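NALP (Neisseria meningitidis, PDB 1UYN) forms the outer-membrane translocator barrel of an autotransporter, a hydrophilic pore through which the secreted serine protease passenger domain is moved to the bacterial surface. Local coordinates at residues A15-A20 with Y132-S137; G178-L183 with T207-A212; G54-G59 with K293-H298; Q48-G53 with S299-V304. One frame throughout, in Å; residues are numbered along the deposited sequence.

Contact 1 (A15-A20 with Y132-S137)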
loop_
_atom_site.group_PDB
_atom_site.type_symbol
_atom_site.label_atom_id
_atom_site.label_comp_id
_atom_site.label_asym_id
_atom_site.label_seq_id
_atom_site.Cartn_x
_atom_site.Cartn_y
_atom_site.Cartn_z
ATOM N N ALA A 15 -8.792 15.191 -5.796
ATOM C CA ALA A 15 -7.606 14.587 -6.434
ATOM C C ALA A 15 -6.624 14.058 -5.402
ATOM O O ALA A 15 -6.113 12.973 -5.539
ATOM C CB ALA A 15 -6.880 15.597 -7.326
ATOM N N ASP A 16 -6.381 14.859 -4.378
ATOM C CA ASP A 16 -5.400 14.596 -3.356
ATOM C C ASP A 16 -5.749 13.440 -2.455
ATOM O O ASP A 16 -4.869 12.669 -2.067
ATOM C CB ASP A 16 -5.257 15.853 -2.487
ATOM C CG ASP A 16 -4.550 16.984 -3.208
ATOM O OD1 ASP A 16 -3.997 16.729 -4.288
ATOM O OD2 ASP A 16 -4.498 18.166 -2.793
ATOM N N SER A 17 -7.009 13.349 -2.057
ATOM C CA SER A 17 -7.469 12.226 -1.225
ATOM C C SER A 17 -7.404 10.936 -2.011
ATOM O O SER A 17 -6.842 9.941 -1.543
ATOM C CB SER A 17 -8.864 12.446 -0.698
ATOM O OG SER A 17 -9.736 12.899 -1.717
ATOM N N THR A 18 -7.899 10.945 -3.244
ATOM C CA THR A 18 -7.727 9.766 -4.098
ATOM C C THR A 18 -6.269 9.363 -4.229
ATOM O O THR A 18 -5.929 8.204 -4.054
ATOM C CB THR A 18 -8.283 9.992 -5.479
ATOM O OG1 THR A 18 -9.654 10.384 -5.386
ATOM C CG2 THR A 18 -8.301 8.683 -6.234
ATOM N N ALA A 19 -5.415 10.320 -4.543
ATOM C CA ALA A 19 -3.959 10.085 -4.591
ATOM C C ALA A 19 -3.417 9.465 -3.285
ATOM O O ALA A 19 -2.588 8.544 -3.328
ATOM C CB ALA A 19 -3.237 11.395 -4.855
ATOM N N ALA A 20 -3.866 9.996 -2.139
ATOM C CA ALA A 20 -3.450 9.484 -0.829
ATOM C C ALA A 20 -3.861 8.036 -0.618
ATOM O O ALA A 20 -3.127 7.278 -0.018
ATOM C CB ALA A 20 -4.012 10.344 0.291
ATOM N N TYR A 132 -13.297 2.035 -2.803
ATOM C CA TYR A 132 -13.050 3.085 -1.835
ATOM C C TYR A 132 -14.192 4.085 -1.804
ATOM O O TYR A 132 -14.936 4.214 -2.753
ATOM C CB TYR A 132 -11.664 3.733 -2.042
ATOM C CG TYR A 132 -11.518 4.590 -3.261
ATOM C CD1 TYR A 132 -11.885 5.914 -3.241
ATOM C CD2 TYR A 132 -10.990 4.079 -4.434
ATOM C CE1 TYR A 132 -11.755 6.703 -4.336
ATOM C CE2 TYR A 132 -10.868 4.866 -5.553
ATOM C CZ TYR A 132 -11.250 6.190 -5.497
ATOM O OH TYR A 132 -11.129 7.017 -6.614
ATOM N N LYS A 133 -14.352 4.723 -0.665
ATOM C CA LYS A 133 -15.302 5.794 -0.510
ATOM C C LYS A 133 -14.590 6.964 0.146
ATOM O O LYS A 133 -14.047 6.824 1.212
ATOM C CB LYS A 133 -16.492 5.352 0.350
ATOM C CG LYS A 133 -17.642 6.370 0.308
ATOM C CD LYS A 133 -18.955 5.852 0.935
ATOM C CE LYS A 133 -19.311 6.605 2.263
ATOM N NZ LYS A 133 -20.648 7.332 2.218
ATOM N N ASN A 134 -14.619 8.116 -0.501
ATOM C CA ASN A 134 -14.021 9.338 0.036
ATOM C C ASN A 134 -15.141 10.253 0.461
ATOM O O ASN A 134 -16.037 10.568 -0.324
ATOM C CB ASN A 134 -13.182 10.057 -1.051
ATOM C CG ASN A 134 -11.905 9.312 -1.404
ATOM O OD1 ASN A 134 -11.505 8.361 -0.721
ATOM N ND2 ASN A 134 -11.281 9.716 -2.493
ATOM N N SER A 135 -15.104 10.659 1.718
ATOM C CA SER A 135 -16.014 11.670 2.235
ATOM C C SER A 135 -15.225 12.932 2.397
ATOM O O SER A 135 -14.234 12.933 3.042
ATOM C CB SER A 135 -16.561 11.253 3.562
ATOM O OG SER A 135 -17.540 10.296 3.328
ATOM N N ILE A 136 -15.649 13.991 1.746
ATOM C CA ILE A 136 -14.950 15.246 1.795
ATOM C C ILE A 136 -15.836 16.200 2.505
ATOM O O ILE A 136 -17.000 16.186 2.271
ATOM C CB ILE A 136 -14.704 15.721 0.372
ATOM C CG1 ILE A 136 -13.394 15.132 -0.186
ATOM C CG2 ILE A 136 -14.625 17.208 0.335
ATOM C CD1 ILE A 136 -13.293 13.616 -0.204
ATOM N N SER A 137 -15.301 16.993 3.420
ATOM C CA SER A 137 -15.921 18.270 3.734
ATOM C C SER A 137 -14.917 19.385 3.507
ATOM O O SER A 137 -13.749 19.242 3.826
ATOM C CB SER A 137 -16.480 18.328 5.142
ATOM O OG SER A 137 -15.715 17.535 5.978
HETATM O O HOH W 1 -11.865 11.769 -4.084
#
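Tyr-132 begins the row of inward-pointing residues on segment 132-137, and it meets the helix at Thr-18. The two side chains cross at about a right angle, and the methyl CG2 of Thr-18 comes within 3.3 Å of Tyr-132 OH. The threonine splits its two branches between different partners: at chi1 -56° the hydroxyl stands beside the backbone N, while the methyl lies anti to that N and reaches the phenol. Gln-186 joins the pair from outside, its OE1 hydrogen-bonded to both Tyr-132 OH and Thr-18 OG1.

Two residues on, Asn-134 crosses Thr-18 nearly perpendicularly and presents ND2 to the helix. A water bridges the two side chains: it donates to Thr-18 OG1 at 2.9 Å and accepts from Asn-134 ND2 at 2.7 Å. ND2 also lies 3.6 Å from Ser-17 OG, a hydroxyl that turns back to bond Val-13 O within its own helix. The other end of the amide, OD1, is held by Thr-104, and this fixes the direction in which the NH2 group points.

Ile-136 ends the row by setting its methyl CD1 against the Ser-17 hydroxyl, 3.9 Å from OG, in van der Waals contact.

The helix and strand axes are 9.6 Å apart and run at 143°, so side chains and one water bridge the separation. Helix 12-34 sits inside the barrel, as in other autotransporter translocators, and strand 121-139 forms part of the surrounding wall. Strand 100-117 adds Ala-102 against Ser-17 and Ile-136, while strand 145-163 pairs with segment 132-137 on its other edge.

Contact 2 (G178-L183 with T207-A212)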
loop_
_atom_site.group_PDB
_atom_site.type_symbol
_atom_site.label_atom_id
_atom_site.label_comp_id
_atom_site.label_asym_id
_atom_site.label_seq_id
_atom_site.Cartn_x
_atom_site.Cartn_y
_atom_site.Cartn_z
ATOM N N GLY A 178 10.478 -4.748 -10.221
ATOM C CA GLY A 178 9.453 -4.957 -11.222
ATOM C C GLY A 178 8.566 -3.775 -11.502
ATOM O O GLY A 178 9.000 -2.652 -11.512
ATOM N N LEU A 179 7.309 -4.067 -11.802
ATOM C CA LEU A 179 6.375 -3.056 -12.131
ATOM C C LEU A 179 5.096 -3.298 -11.357
ATOM O O LEU A 179 4.810 -4.410 -10.978
ATOM C CB LEU A 179 6.118 -3.105 -13.624
ATOM C CG LEU A 179 7.321 -2.994 -14.546
ATOM C CD1 LEU A 179 6.850 -3.376 -15.921
ATOM C CD2 LEU A 179 7.960 -1.603 -14.553
ATOM N N ARG A 180 4.335 -2.233 -11.117
ATOM C CA ARG A 180 2.976 -2.341 -10.597
ATOM C C ARG A 180 2.139 -1.406 -11.452
ATOM O O ARG A 180 2.517 -0.294 -11.657
ATOM C CB ARG A 180 2.928 -1.902 -9.149
ATOM C CG ARG A 180 1.566 -2.147 -8.471
ATOM C CD ARG A 180 1.061 -0.944 -7.666
ATOM N NE ARG A 180 2.014 -0.551 -6.658
ATOM C CZ ARG A 180 2.219 0.685 -6.233
ATOM N NH1 ARG A 180 1.566 1.721 -6.735
ATOM N NH2 ARG A 180 3.136 0.884 -5.288
ATOM N N TYR A 181 1.022 -1.872 -11.968
ATOM C CA TYR A 181 0.112 -1.036 -12.715
ATOM C C TYR A 181 -1.111 -0.759 -11.859
ATOM O O TYR A 181 -1.749 -1.698 -11.432
ATOM C CB TYR A 181 -0.334 -1.767 -13.974
ATOM C CG TYR A 181 -1.122 -0.904 -14.940
ATOM C CD1 TYR A 181 -0.515 0.153 -15.576
ATOM C CD2 TYR A 181 -2.463 -1.169 -15.227
ATOM C CE1 TYR A 181 -1.213 0.965 -16.463
ATOM C CE2 TYR A 181 -3.179 -0.385 -16.126
ATOM C CZ TYR A 181 -2.530 0.696 -16.743
ATOM O OH TYR A 181 -3.167 1.522 -17.657
ATOM N N ASP A 182 -1.421 0.517 -11.603
ATOM C CA ASP A 182 -2.599 0.910 -10.838
ATOM C C ASP A 182 -3.617 1.425 -11.778
ATOM O O ASP A 182 -3.367 2.410 -12.460
ATOM C CB ASP A 182 -2.294 2.067 -9.895
ATOM C CG ASP A 182 -1.312 1.718 -8.845
ATOM O OD1 ASP A 182 -1.101 0.509 -8.578
ATOM O OD2 ASP A 182 -0.692 2.618 -8.246
ATOM N N LEU A 183 -4.777 0.798 -11.786
ATOM C CA LEU A 183 -5.914 1.254 -12.578
ATOM C C LEU A 183 -6.967 1.777 -11.617
ATOM O O LEU A 183 -7.507 1.035 -10.822
ATOM C CB LEU A 183 -6.480 0.088 -13.363
ATOM C CG LEU A 183 -7.567 0.368 -14.383
ATOM C CD1 LEU A 183 -7.153 1.441 -15.421
ATOM C CD2 LEU A 183 -7.885 -0.908 -15.069
ATOM N N THR A 207 -1.605 3.938 -14.038
ATOM C CA THR A 207 -0.229 4.312 -13.791
ATOM C C THR A 207 0.728 3.107 -13.569
ATOM O O THR A 207 0.569 2.292 -12.659
ATOM C CB THR A 207 -0.186 5.228 -12.576
ATOM O OG1 THR A 207 -1.043 6.353 -12.768
ATOM C CG2 THR A 207 1.171 5.889 -12.437
ATOM N N LEU A 208 1.732 3.008 -14.430
ATOM C CA LEU A 208 2.842 2.112 -14.223
ATOM C C LEU A 208 3.833 2.690 -13.260
ATOM O O LEU A 208 4.174 3.863 -13.356
ATOM C CB LEU A 208 3.564 1.874 -15.536
ATOM C CG LEU A 208 4.419 0.618 -15.638
ATOM C CD1 LEU A 208 3.624 -0.637 -15.435
ATOM C CD2 LEU A 208 4.984 0.657 -17.043
ATOM N N VAL A 209 4.311 1.826 -12.370
ATOM C CA VAL A 209 5.250 2.150 -11.291
ATOM C C VAL A 209 6.424 1.192 -11.382
ATOM O O VAL A 209 6.247 -0.043 -11.427
ATOM C CB VAL A 209 4.603 1.955 -9.863
ATOM C CG1 VAL A 209 5.552 2.462 -8.794
ATOM C CG2 VAL A 209 3.268 2.682 -9.740
ATOM N N GLY A 210 7.622 1.734 -11.389
ATOM C CA GLY A 210 8.819 0.914 -11.338
ATOM C C GLY A 210 9.302 0.884 -9.916
ATOM O O GLY A 210 9.258 1.873 -9.204
ATOM N N LEU A 211 9.795 -0.280 -9.532
ATOM C CA LEU A 211 10.084 -0.668 -8.140
ATOM C C LEU A 211 11.361 -1.454 -8.176
ATOM O O LEU A 211 11.651 -2.140 -9.161
ATOM C CB LEU A 211 8.994 -1.577 -7.575
ATOM C CG LEU A 211 7.598 -0.973 -7.607
ATOM C CD1 LEU A 211 6.541 -2.084 -7.678
ATOM C CD2 LEU A 211 7.340 -0.069 -6.392
ATOM N N ALA A 212 12.117 -1.363 -7.101
ATOM C CA ALA A 212 13.469 -1.916 -7.053
ATOM C C ALA A 212 13.880 -1.789 -5.619
ATOM O O ALA A 212 13.481 -0.850 -4.960
ATOM C CB ALA A 212 14.435 -1.151 -7.971
HETATM O O HOH W 2 -3.389 5.572 -11.518
#
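Arg-180 and Val-209 form the tight centre of this antiparallel pairing. Their backbones exchange two hydrogen bonds, Arg-180 N to Val-209 O and Val-209 N to Arg-180 O, each 2.9 Å long, and their side chains run side by side in the same direction. Val-209 CB lies over one face of the guanidinium, and CG2 comes 3.6 Å from Arg-180 NH1. The arginine chain bends at chi2 and chi3 (-134° and -57°), which folds its head back toward Asp-182; there NH1 makes a salt bridge of 2.9 Å to Asp-182 OD2, which accepts on its syn lone pair and lies close to the guanidinium plane. Leu-211 CD1 packs on Arg-180 CB at 3.9 Å.

The opposite face is looser. Leu-179, Tyr-181 and Leu-208 lie there on the barrel surface, with Leu-208 CD1 3.9 Å from Leu-179 CB and 4.2 Å from Tyr-181 CD1, a sparse apolar layer consistent with a lipid-facing exterior.

Inside, Arg-180 and Asp-182 have second partners of opposite charge, Glu-233 and Arg-239 respectively. Strands 172-192 and 199-219 make one hairpin of the barrel, flanked by strands 145-163 and 224-235, with Leu-29 and Lys-30 of helix 12-34 against Arg-180.

Contact 3 (G54-G59 with K293-H298)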
loop_
_atom_site.group_PDB
_atom_site.type_symbol
_atom_site.label_atom_id
_atom_site.label_comp_id
_atom_site.label_asym_id
_atom_site.label_seq_id
_atom_site.Cartn_x
_atom_site.Cartn_y
_atom_site.Cartn_z
ATOM N N GLY A 54 2.028 10.620 6.921
ATOM C CA GLY A 54 2.938 11.523 6.251
ATOM C C GLY A 54 2.379 12.893 5.941
ATOM O O GLY A 54 1.258 13.241 6.319
ATOM N N THR A 55 3.219 13.671 5.271
ATOM C CA THR A 55 2.848 14.940 4.671
ATOM C C THR A 55 3.148 14.856 3.165
ATOM O O THR A 55 3.993 14.059 2.734
ATOM C CB THR A 55 3.634 16.089 5.324
ATOM O OG1 THR A 55 5.012 15.735 5.404
ATOM C CG2 THR A 55 3.241 16.281 6.772
ATOM N N TRP A 56 2.461 15.674 2.364
ATOM C CA TRP A 56 2.618 15.599 0.917
ATOM C C TRP A 56 2.188 16.906 0.269
ATOM O O TRP A 56 1.040 17.297 0.379
ATOM C CB TRP A 56 1.786 14.416 0.418
ATOM C CG TRP A 56 2.046 13.882 -0.991
ATOM C CD1 TRP A 56 2.909 14.382 -1.946
ATOM C CD2 TRP A 56 1.407 12.732 -1.603
ATOM N NE1 TRP A 56 2.838 13.619 -3.094
ATOM C CE2 TRP A 56 1.926 12.609 -2.920
ATOM C CE3 TRP A 56 0.446 11.795 -1.165
ATOM C CZ2 TRP A 56 1.524 11.595 -3.802
ATOM C CZ3 TRP A 56 0.030 10.780 -2.060
ATOM C CH2 TRP A 56 0.571 10.692 -3.359
ATOM N N GLU A 57 3.110 17.600 -0.386
ATOM C CA GLU A 57 2.737 18.661 -1.318
ATOM C C GLU A 57 2.377 18.085 -2.700
ATOM O O GLU A 57 3.240 17.562 -3.403
ATOM C CB GLU A 57 3.871 19.665 -1.486
ATOM C CG GLU A 57 3.441 20.953 -2.183
ATOM C CD GLU A 57 3.063 22.022 -1.196
ATOM O OE1 GLU A 57 3.085 21.693 0.019
ATOM O OE2 GLU A 57 2.753 23.182 -1.614
ATOM N N GLN A 58 1.112 18.205 -3.083
ATOM C CA GLN A 58 0.623 17.687 -4.349
ATOM C C GLN A 58 0.247 18.841 -5.251
ATOM O O GLN A 58 -0.938 19.207 -5.357
ATOM C CB GLN A 58 -0.613 16.807 -4.134
ATOM C CG GLN A 58 -0.341 15.497 -3.421
ATOM C CD GLN A 58 -1.462 14.510 -3.601
ATOM O OE1 GLN A 58 -1.722 14.080 -4.733
ATOM N NE2 GLN A 58 -2.126 14.122 -2.485
ATOM N N GLY A 59 1.265 19.418 -5.898
ATOM C CA GLY A 59 1.077 20.479 -6.869
ATOM C C GLY A 59 0.522 21.726 -6.229
ATOM O O GLY A 59 -0.534 22.200 -6.619
ATOM N N LYS A 293 11.370 14.734 -2.644
ATOM C CA LYS A 293 11.124 16.153 -2.425
ATOM C C LYS A 293 9.610 16.267 -2.344
ATOM O O LYS A 293 8.876 15.641 -3.123
ATOM C CB LYS A 293 11.724 17.039 -3.535
ATOM C CG LYS A 293 10.929 17.097 -4.863
ATOM C CD LYS A 293 11.362 18.312 -5.708
ATOM C CE LYS A 293 10.428 19.543 -5.546
ATOM N NZ LYS A 293 11.184 20.822 -5.789
ATOM N N GLN A 294 9.171 17.003 -1.327
ATOM C CA GLN A 294 7.765 17.263 -1.039
ATOM C C GLN A 294 6.956 16.026 -0.712
ATOM O O GLN A 294 5.724 16.021 -0.817
ATOM C CB GLN A 294 7.137 18.045 -2.193
ATOM C CG GLN A 294 7.412 19.565 -2.123
ATOM C CD GLN A 294 6.647 20.299 -3.209
ATOM O OE1 GLN A 294 6.133 21.414 -2.993
ATOM N NE2 GLN A 294 6.529 19.654 -4.376
ATOM N N TYR A 295 7.622 14.966 -0.291
ATOM C CA TYR A 295 6.870 13.781 0.137
ATOM C C TYR A 295 7.625 13.103 1.253
ATOM O O TYR A 295 8.833 13.005 1.225
ATOM C CB TYR A 295 6.560 12.825 -1.049
ATOM C CG TYR A 295 5.853 11.540 -0.664
ATOM C CD1 TYR A 295 6.534 10.523 0.003
ATOM C CD2 TYR A 295 4.516 11.338 -0.958
ATOM C CE1 TYR A 295 5.927 9.374 0.356
ATOM C CE2 TYR A 295 3.860 10.155 -0.579
ATOM C CZ TYR A 295 4.586 9.182 0.075
ATOM O OH TYR A 295 4.015 8.000 0.470
ATOM N N GLY A 296 6.888 12.659 2.254
ATOM C CA GLY A 296 7.450 11.889 3.345
ATOM C C GLY A 296 6.360 11.102 4.024
ATOM O O GLY A 296 5.365 11.663 4.404
ATOM N N ASN A 297 6.552 9.804 4.187
ATOM C CA ASN A 297 5.555 8.943 4.789
ATOM C C ASN A 297 6.179 7.979 5.743
ATOM O O ASN A 297 7.080 7.297 5.371
ATOM C CB ASN A 297 4.824 8.145 3.704
ATOM C CG ASN A 297 3.570 7.465 4.237
ATOM O OD1 ASN A 297 2.541 8.142 4.509
ATOM N ND2 ASN A 297 3.642 6.137 4.428
ATOM N N HIS A 298 5.687 7.910 6.968
ATOM C CA HIS A 298 6.034 6.831 7.907
ATOM C C HIS A 298 5.031 5.698 7.730
ATOM O O HIS A 298 3.865 5.914 7.814
ATOM C CB HIS A 298 5.984 7.317 9.366
ATOM C CG HIS A 298 6.781 8.546 9.619
ATOM N ND1 HIS A 298 6.367 9.791 9.205
ATOM C CD2 HIS A 298 7.963 8.732 10.248
ATOM C CE1 HIS A 298 7.265 10.693 9.557
ATOM N NE2 HIS A 298 8.241 10.077 10.198
#
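The phenol oxygen of Tyr-295, whose ring meets Trp-56 across the contact, is gripped by two residues of helix 12-34: OH is hydrogen-bonded to both Asp-23 OD2 and Arg-27 NH1. These bonds restrain the far end of the ring, while its near edge works against the indole. The pair is T-shaped, with the edge of Tyr-295 directed at the face of Trp-56. The five-membered ring of the indole and the phenol ring have centroids 4.7 Å apart and planes at 83°, and Tyr-295 CD2 touches Trp-56 CD2 at 3.5 Å. Both residues place CG anti to the backbone N (chi1 -164° for Trp-56), and the rings thus rise together from neighbouring strands. The other face of the indole carries Gln-58 CG, which leaves the tryptophan sandwiched.

Beneath the rings the strands pair through Thr-55 and Gly-296, with Thr-55 N bonded to Gly-296 O at 3.1 Å and the return bond, Gly-296 N to Thr-55 O, at 3.3 Å. Glu-57 N to Gln-294 O, also 3.1 Å, adds a further rung beyond the Trp-56 and Tyr-295 pair, with Gln-294 just ahead of its strand.

Strands 43-57 and 295-307 are the first and last of the barrel, so this is one end of the seam that closes it. Strands 62-79 and 281-292 continue the wall on either side, and helix 12-34 packs against the face bearing the rings.

Contact 4 (Q48-G53 with S299-V304)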
loop_
_atom_site.group_PDB
_atom_site.type_symbol
_atom_site.label_atom_id
_atom_site.label_comp_id
_atom_site.label_asym_id
_atom_site.label_seq_id
_atom_site.Cartn_x
_atom_site.Cartn_y
_atom_site.Cartn_z
ATOM N N GLN A 48 -2.960 -8.500 10.713
ATOM C CA GLN A 48 -2.007 -7.386 10.654
ATOM C C GLN A 48 -2.728 -6.037 10.795
ATOM O O GLN A 48 -3.834 -5.842 10.280
ATOM C CB GLN A 48 -1.274 -7.393 9.294
ATOM C CG GLN A 48 0.202 -7.624 9.330
ATOM C CD GLN A 48 0.760 -8.296 8.069
ATOM O OE1 GLN A 48 1.077 -7.632 7.093
ATOM N NE2 GLN A 48 0.887 -9.607 8.100
ATOM N N THR A 49 -2.075 -5.114 11.500
ATOM C CA THR A 49 -2.354 -3.680 11.393
ATOM C C THR A 49 -1.205 -2.876 10.773
ATOM O O THR A 49 -0.095 -2.866 11.296
ATOM C CB THR A 49 -2.620 -3.130 12.776
ATOM O OG1 THR A 49 -3.711 -3.848 13.334
ATOM C CG2 THR A 49 -3.124 -1.681 12.702
ATOM N N GLN A 50 -1.483 -2.178 9.681
ATOM C CA GLN A 50 -0.510 -1.250 9.104
ATOM C C GLN A 50 -0.983 0.169 9.407
ATOM O O GLN A 50 -2.080 0.491 9.050
ATOM C CB GLN A 50 -0.378 -1.504 7.604
ATOM C CG GLN A 50 0.297 -0.393 6.797
ATOM C CD GLN A 50 0.197 -0.631 5.259
ATOM O OE1 GLN A 50 -0.314 0.231 4.513
ATOM N NE2 GLN A 50 0.697 -1.784 4.797
ATOM N N GLN A 51 -0.190 0.978 10.117
ATOM C CA GLN A 51 -0.430 2.438 10.262
ATOM C C GLN A 51 0.470 3.274 9.317
ATOM O O GLN A 51 1.619 2.952 9.100
ATOM C CB GLN A 51 -0.215 2.926 11.703
ATOM C CG GLN A 51 -0.970 2.150 12.795
ATOM C CD GLN A 51 -2.511 2.225 12.662
ATOM O OE1 GLN A 51 -3.224 1.345 13.154
ATOM N NE2 GLN A 51 -3.012 3.278 12.026
ATOM N N ASP A 52 -0.077 4.363 8.792
ATOM C CA ASP A 52 0.564 5.234 7.800
ATOM C C ASP A 52 0.455 6.663 8.266
ATOM O O ASP A 52 -0.537 7.025 8.883
ATOM C CB ASP A 52 -0.140 5.109 6.461
ATOM C CG ASP A 52 0.358 3.956 5.655
ATOM O OD1 ASP A 52 1.558 3.988 5.287
ATOM O OD2 ASP A 52 -0.353 2.966 5.334
ATOM N N GLY A 53 1.443 7.493 7.948
ATOM C CA GLY A 53 1.461 8.851 8.462
ATOM C C GLY A 53 2.478 9.718 7.773
ATOM O O GLY A 53 3.654 9.585 8.005
ATOM N N SER A 299 5.506 4.492 7.461
ATOM C CA SER A 299 4.672 3.264 7.407
ATOM C C SER A 299 5.131 2.291 8.477
ATOM O O SER A 299 6.322 2.030 8.617
ATOM C CB SER A 299 4.782 2.585 6.043
ATOM O OG SER A 299 3.618 1.818 5.796
ATOM N N GLY A 300 4.190 1.785 9.261
ATOM C CA GLY A 300 4.483 0.825 10.335
ATOM C C GLY A 300 3.635 -0.419 10.165
ATOM O O GLY A 300 2.707 -0.403 9.406
ATOM N N ARG A 301 3.910 -1.489 10.878
ATOM C CA ARG A 301 3.143 -2.732 10.679
ATOM C C ARG A 301 3.421 -3.731 11.793
ATOM O O ARG A 301 4.580 -3.970 12.108
ATOM C CB ARG A 301 3.512 -3.377 9.352
ATOM C CG ARG A 301 2.351 -3.842 8.586
ATOM C CD ARG A 301 2.645 -4.992 7.681
ATOM N NE ARG A 301 3.573 -4.608 6.619
ATOM C CZ ARG A 301 4.467 -5.416 6.026
ATOM N NH1 ARG A 301 4.597 -6.703 6.362
ATOM N NH2 ARG A 301 5.238 -4.916 5.059
ATOM N N VAL A 302 2.365 -4.276 12.395
ATOM C CA VAL A 302 2.485 -5.322 13.396
ATOM C C VAL A 302 1.566 -6.450 12.953
ATOM O O VAL A 302 0.413 -6.213 12.630
ATOM C CB VAL A 302 2.115 -4.847 14.825
ATOM C CG1 VAL A 302 2.288 -5.996 15.837
ATOM C CG2 VAL A 302 2.989 -3.688 15.252
ATOM N N GLY A 303 2.104 -7.662 12.915
ATOM C CA GLY A 303 1.389 -8.841 12.479
ATOM C C GLY A 303 1.534 -9.985 13.461
ATOM O O GLY A 303 2.628 -10.217 14.018
ATOM N N VAL A 304 0.433 -10.690 13.703
ATOM C CA VAL A 304 0.480 -11.934 14.457
ATOM C C VAL A 304 0.029 -13.039 13.510
ATOM O O VAL A 304 -0.813 -12.827 12.668
ATOM C CB VAL A 304 -0.349 -11.818 15.733
ATOM C CG1 VAL A 304 -0.462 -13.156 16.456
ATOM C CG2 VAL A 304 0.325 -10.809 16.675
#
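Two flat groups, the amide of Gln-48 and the guanidinium of Arg-301, cross with their planes 25° apart. The amide oxygen OE1 approaches the guanidinium obliquely, nearest the aliphatic part of the chain, 3.1 Å from Arg-301 CD, and 3.7 Å from NH1. A third flat group, the carboxylate of Asp-52, is met from above its plane: Ser-299 OG donates to OD1 over 3.0 Å, standing 41° out of that plane. The serine hydroxyl is anti to its backbone N (chi1 -155°), which directs it across to the neighbouring strand. OD1 is shared further, taking a salt bridge from Arg-27 NE of helix 12-34 and a hydrogen bond from Asn-297 ND2.

Between these ends, Gln-50 CB packs against Arg-301 CG at 3.7 Å. The backbone ladder is firm at Thr-49 and Val-302, bonded both ways at 2.9 Å (Thr-49 N to Val-302 O) and 3.0 Å (Val-302 N to Thr-49 O). It is lopsided at Gly-300, whose N bonds Gln-51 O at 2.8 Å while the return bond is weak.

On the outer face, Val-302 is mixed with uncharged polar side chains, among them Thr-49, whose hydroxyl bonds Gln-70 of the detergent pocket. The charges gather on the lumen face, in keeping with a hydrophilic pore, and the three donors on Asp-52 OD1 would probably favour its ionised form.

Contacts 3 and 4 lie on the same two strands, 43-57 and 295-307, and together zip the barrel shut; they meet where His-298 N bonds Gly-53 O. Contact 2 is a similar ladder between strands adjacent in sequence, on the opposite side of the chain's centre from contact 4. All three are partly buried, with one side of each ladder on the barrel surface. Contact 1 differs: it is wholly buried, lacks backbone pairing and joins the lumen helix to the wall through side chains and water. The helix also ties contact 1 to contact 3, through Asp-16 O and Gln-58 NE2. Ladders 2 and 4 bear charged groups toward the lumen, contact 3 aromatic rings, while contact 1 relies on uncharged polar groups.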